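Long-range contact in DUF3887 domain-containing protein (PDB 4HYZ), which is of unknown function but belongs to a family grouped with the NTF2-like proteins and is probably an exported lipoprotein: residues 92-100 with 106-114. Sequence-based numbering, arbitrary orientation.
Sequences YEEGNVNYS and DMNLVSFTM. With SO4 (sulfate ion), chain D; SO4 (sulfate ion), chain C.
S100 and T113 face each other as an antiparallel hydrogen-bonded pair: S100 N donates to T113 O (2.7 Å, nearly straight at 167°, in the carbonyl plane), and T113 N returns a bond to S100 O (2.8 Å). The tight packing lies on the sheet face that carries Y99 and F112. The Y99 ring meets two neighbours in different ways. M114, a selenomethionine with a flexible, unbranched chain, sets CG over one face, toward the rim, 3.9 Å from the centroid, a CH-pi contact; F112 instead brings CZ to the ring edge, 3.6 Å from Y99 CE2. With CG anti to the backbone N (chi1 -176°), F112 points its ring there, the two planes steeply inclined at 75°, and also meets W35 edge-to-face. V97 CG1 also reaches M114 CG, at 3.7 Å, crossing it obliquely. A tyrosine suits position 99 because Y99 OH, under helix 49-60, shares hydrogen bonds with Y92 OH (2.7 Å) and Y55 OH; Y92 OH is also bonded to Q28 NE2. A leucine in its place would probably leave the Y92 and Y55 hydroxyls without this mate and M114 CG without the ring face it touches. The opposite face is looser: S100 and T113, small and polar, keep their CB atoms 4.4 Å apart at the solvent side. Together these strands form the C-terminal beta hairpin at the edge of a curved antiparallel sheet packed against helices, consistent with the NTF2-like fold.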
loop_
_atom_site.group_PDB
_atom_site.type_symbol
_atom_site.label_atom_id
_atom_site.label_comp_id
_atom_site.label_asym_id
_atom_site.label_seq_id
_atom_site.Cartn_x
_atom_site.Cartn_y
_atom_site.Cartn_z
ATOM N N TYR A 92 -6.364 -25.240 0.277
ATOM C CA TYR A 92 -6.302 -26.677 0.588
ATOM C C TYR A 92 -7.704 -27.141 0.928
ATOM O O TYR A 92 -8.591 -26.302 1.143
ATOM C CB TYR A 92 -5.336 -26.983 1.749
ATOM C CG TYR A 92 -3.886 -26.658 1.462
ATOM C CD1 TYR A 92 -3.081 -27.537 0.744
ATOM C CD2 TYR A 92 -3.309 -25.481 1.933
ATOM C CE1 TYR A 92 -1.752 -27.225 0.448
ATOM C CE2 TYR A 92 -1.977 -25.175 1.675
ATOM C CZ TYR A 92 -1.196 -26.051 0.935
ATOM O OH TYR A 92 0.121 -25.737 0.672
ATOM N N GLU A 93 -7.912 -28.463 1.010
ATOM C CA GLU A 93 -9.199 -29.061 1.349
ATOM C C GLU A 93 -9.701 -28.564 2.709
ATOM O O GLU A 93 -10.899 -28.293 2.850
ATOM C CB GLU A 93 -9.095 -30.590 1.334
ATOM C CG GLU A 93 -10.102 -31.267 0.417
ATOM N N GLU A 94 -8.795 -28.370 3.687
ATOM C CA GLU A 94 -9.217 -27.906 5.013
ATOM C C GLU A 94 -9.340 -26.367 5.111
ATOM O O GLU A 94 -9.763 -25.859 6.147
ATOM C CB GLU A 94 -8.284 -28.438 6.118
ATOM C CG GLU A 94 -8.344 -29.942 6.326
ATOM C CD GLU A 94 -9.721 -30.561 6.485
ATOM O OE1 GLU A 94 -10.560 -29.996 7.228
ATOM O OE2 GLU A 94 -9.959 -31.618 5.855
ATOM N N GLY A 95 -9.002 -25.655 4.039
ATOM C CA GLY A 95 -9.090 -24.198 4.001
ATOM C C GLY A 95 -7.925 -23.493 3.339
ATOM O O GLY A 95 -6.954 -24.117 2.920
ATOM N N ASN A 96 -8.043 -22.173 3.251
ATOM C CA ASN A 96 -7.077 -21.238 2.681
ATOM C C ASN A 96 -5.897 -21.005 3.622
ATOM O O ASN A 96 -6.076 -20.862 4.826
ATOM C CB ASN A 96 -7.780 -19.903 2.412
ATOM C CG ASN A 96 -8.847 -19.969 1.356
ATOM O OD1 ASN A 96 -8.749 -20.714 0.375
ATOM N ND2 ASN A 96 -9.878 -19.150 1.523
ATOM N N VAL A 97 -4.689 -20.936 3.057
ATOM C CA VAL A 97 -3.441 -20.714 3.792
ATOM C C VAL A 97 -2.684 -19.604 3.084
ATOM O O VAL A 97 -2.553 -19.655 1.861
ATOM C CB VAL A 97 -2.611 -22.033 3.895
ATOM C CG1 VAL A 97 -1.210 -21.777 4.440
ATOM C CG2 VAL A 97 -3.333 -23.073 4.758
ATOM N N ASN A 98 -2.206 -18.605 3.830
ATOM C CA ASN A 98 -1.444 -17.493 3.256
ATOM C C ASN A 98 0.065 -17.733 3.393
ATOM O O ASN A 98 0.611 -17.650 4.496
ATOM C CB ASN A 98 -1.815 -16.149 3.905
ATOM C CG ASN A 98 -3.232 -15.700 3.679
ATOM O OD1 ASN A 98 -3.660 -15.379 2.572
ATOM N ND2 ASN A 98 -3.971 -15.600 4.742
ATOM N N TYR A 99 0.740 -17.997 2.279
ATOM C CA TYR A 99 2.193 -18.158 2.308
ATOM C C TYR A 99 2.889 -16.822 2.081
ATOM O O TYR A 99 2.437 -16.056 1.235
ATOM C CB TYR A 99 2.645 -19.139 1.222
ATOM C CG TYR A 99 2.513 -20.605 1.558
ATOM C CD1 TYR A 99 1.277 -21.250 1.480
ATOM C CD2 TYR A 99 3.640 -21.390 1.768
ATOM C CE1 TYR A 99 1.165 -22.630 1.654
ATOM C CE2 TYR A 99 3.539 -22.766 1.959
ATOM C CZ TYR A 99 2.300 -23.383 1.896
ATOM O OH TYR A 99 2.198 -24.737 2.067
ATOM N N SER A 100 4.005 -16.565 2.782
ATOM C CA SER A 100 4.831 -15.356 2.594
ATOM C C SER A 100 6.198 -15.781 2.113
ATOM O O SER A 100 6.905 -16.479 2.836
ATOM C CB SER A 100 4.961 -14.549 3.883
ATOM O OG SER A 100 3.677 -14.182 4.333
ATOM N N ASP A 106 18.026 -12.140 -7.929
ATOM C CA ASP A 106 18.316 -13.349 -8.728
ATOM C C ASP A 106 17.171 -14.354 -8.655
ATOM O O ASP A 106 17.278 -15.440 -9.215
ATOM C CB ASP A 106 19.638 -14.008 -8.305
ATOM C CG ASP A 106 20.860 -13.203 -8.703
ATOM O OD1 ASP A 106 20.714 -12.249 -9.498
ATOM O OD2 ASP A 106 21.965 -13.531 -8.228
HETATM N N MSE A 107 16.079 -14.007 -7.942
HETATM C CA MSE A 107 14.849 -14.817 -7.831
HETATM C C MSE A 107 15.067 -16.126 -7.067
HETATM O O MSE A 107 14.390 -17.153 -7.314
HETATM C CB MSE A 107 14.191 -15.045 -9.214
HETATM C CG MSE A 107 13.515 -13.750 -9.750
HETATM SE SE MSE A 107 12.182 -13.002 -8.528
HETATM C CE MSE A 107 10.969 -14.509 -8.308
ATOM N N ASN A 108 15.944 -16.042 -6.055
ATOM C CA ASN A 108 16.155 -17.162 -5.126
ATOM C C ASN A 108 15.546 -16.757 -3.787
ATOM O O ASN A 108 15.525 -15.585 -3.480
ATOM C CB ASN A 108 17.617 -17.505 -5.027
ATOM C CG ASN A 108 18.150 -17.974 -6.354
ATOM O OD1 ASN A 108 17.557 -18.810 -7.030
ATOM N ND2 ASN A 108 19.295 -17.476 -6.744
ATOM N N LEU A 109 15.018 -17.695 -3.022
ATOM C CA LEU A 109 14.357 -17.367 -1.752
ATOM C C LEU A 109 15.292 -16.810 -0.677
ATOM O O LEU A 109 16.414 -17.280 -0.501
ATOM C CB LEU A 109 13.652 -18.605 -1.173
ATOM C CG LEU A 109 12.471 -19.170 -1.966
ATOM C CD1 LEU A 109 12.165 -20.617 -1.498
ATOM C CD2 LEU A 109 11.231 -18.273 -1.827
ATOM N N VAL A 110 14.780 -15.829 0.084
ATOM C CA VAL A 110 15.489 -15.318 1.259
ATOM C C VAL A 110 14.613 -15.623 2.476
ATOM O O VAL A 110 15.068 -15.531 3.613
ATOM C CB VAL A 110 15.892 -13.815 1.189
ATOM C CG1 VAL A 110 16.938 -13.574 0.103
ATOM C CG2 VAL A 110 14.676 -12.914 0.991
ATOM N N SER A 111 13.350 -15.990 2.223
ATOM C CA SER A 111 12.351 -16.235 3.275
ATOM C C SER A 111 11.196 -17.052 2.715
ATOM O O SER A 111 10.769 -16.844 1.581
ATOM C CB SER A 111 11.832 -14.901 3.824
ATOM O OG SER A 111 10.916 -15.126 4.880
ATOM N N PHE A 112 10.680 -17.959 3.524
ATOM C CA PHE A 112 9.568 -18.830 3.150
ATOM C C PHE A 112 8.798 -19.130 4.406
ATOM O O PHE A 112 9.344 -19.782 5.292
ATOM C CB PHE A 112 10.079 -20.132 2.473
ATOM C CG PHE A 112 8.992 -21.061 1.953
ATOM C CD1 PHE A 112 8.272 -21.875 2.822
ATOM C CD2 PHE A 112 8.734 -21.162 0.590
ATOM C CE1 PHE A 112 7.282 -22.735 2.344
ATOM C CE2 PHE A 112 7.740 -22.025 0.112
ATOM C CZ PHE A 112 7.000 -22.779 0.997
ATOM N N THR A 113 7.544 -18.671 4.488
ATOM C CA THR A 113 6.703 -18.879 5.683
ATOM C C THR A 113 5.287 -19.280 5.276
ATOM O O THR A 113 4.685 -18.666 4.393
ATOM C CB THR A 113 6.710 -17.607 6.553
ATOM O OG1 THR A 113 8.007 -17.480 7.124
ATOM C CG2 THR A 113 5.696 -17.643 7.671
HETATM N N MSE A 114 4.767 -20.297 5.940
HETATM C CA MSE A 114 3.413 -20.778 5.746
HETATM C C MSE A 114 2.447 -19.956 6.582
HETATM O O MSE A 114 2.791 -19.608 7.733
HETATM O OXT MSE A 114 1.316 -19.729 6.113
HETATM C CB MSE A 114 3.324 -22.238 6.139
HETATM C CG MSE A 114 2.144 -22.910 5.539
HETATM SE SE MSE A 114 1.625 -24.372 6.622
HETATM C CE MSE A 114 0.475 -25.220 5.282
HETATM S S SO4 D . 21.992 -15.867 -5.276
HETATM O O1 SO4 D . 22.723 -14.838 -4.549
HETATM O O2 SO4 D . 22.355 -15.766 -6.695
HETATM O O3 SO4 D . 22.331 -17.239 -4.707
HETATM O O4 SO4 D . 20.578 -15.623 -5.182
HETATM S S SO4 C . -10.643 -17.091 5.044
HETATM O O1 SO4 C . -10.207 -18.352 5.587
HETATM O O2 SO4 C . -9.967 -16.052 5.804
HETATM O O3 SO4 C . -10.250 -16.992 3.633
HETATM O O4 SO4 C . -12.086 -16.889 5.141
#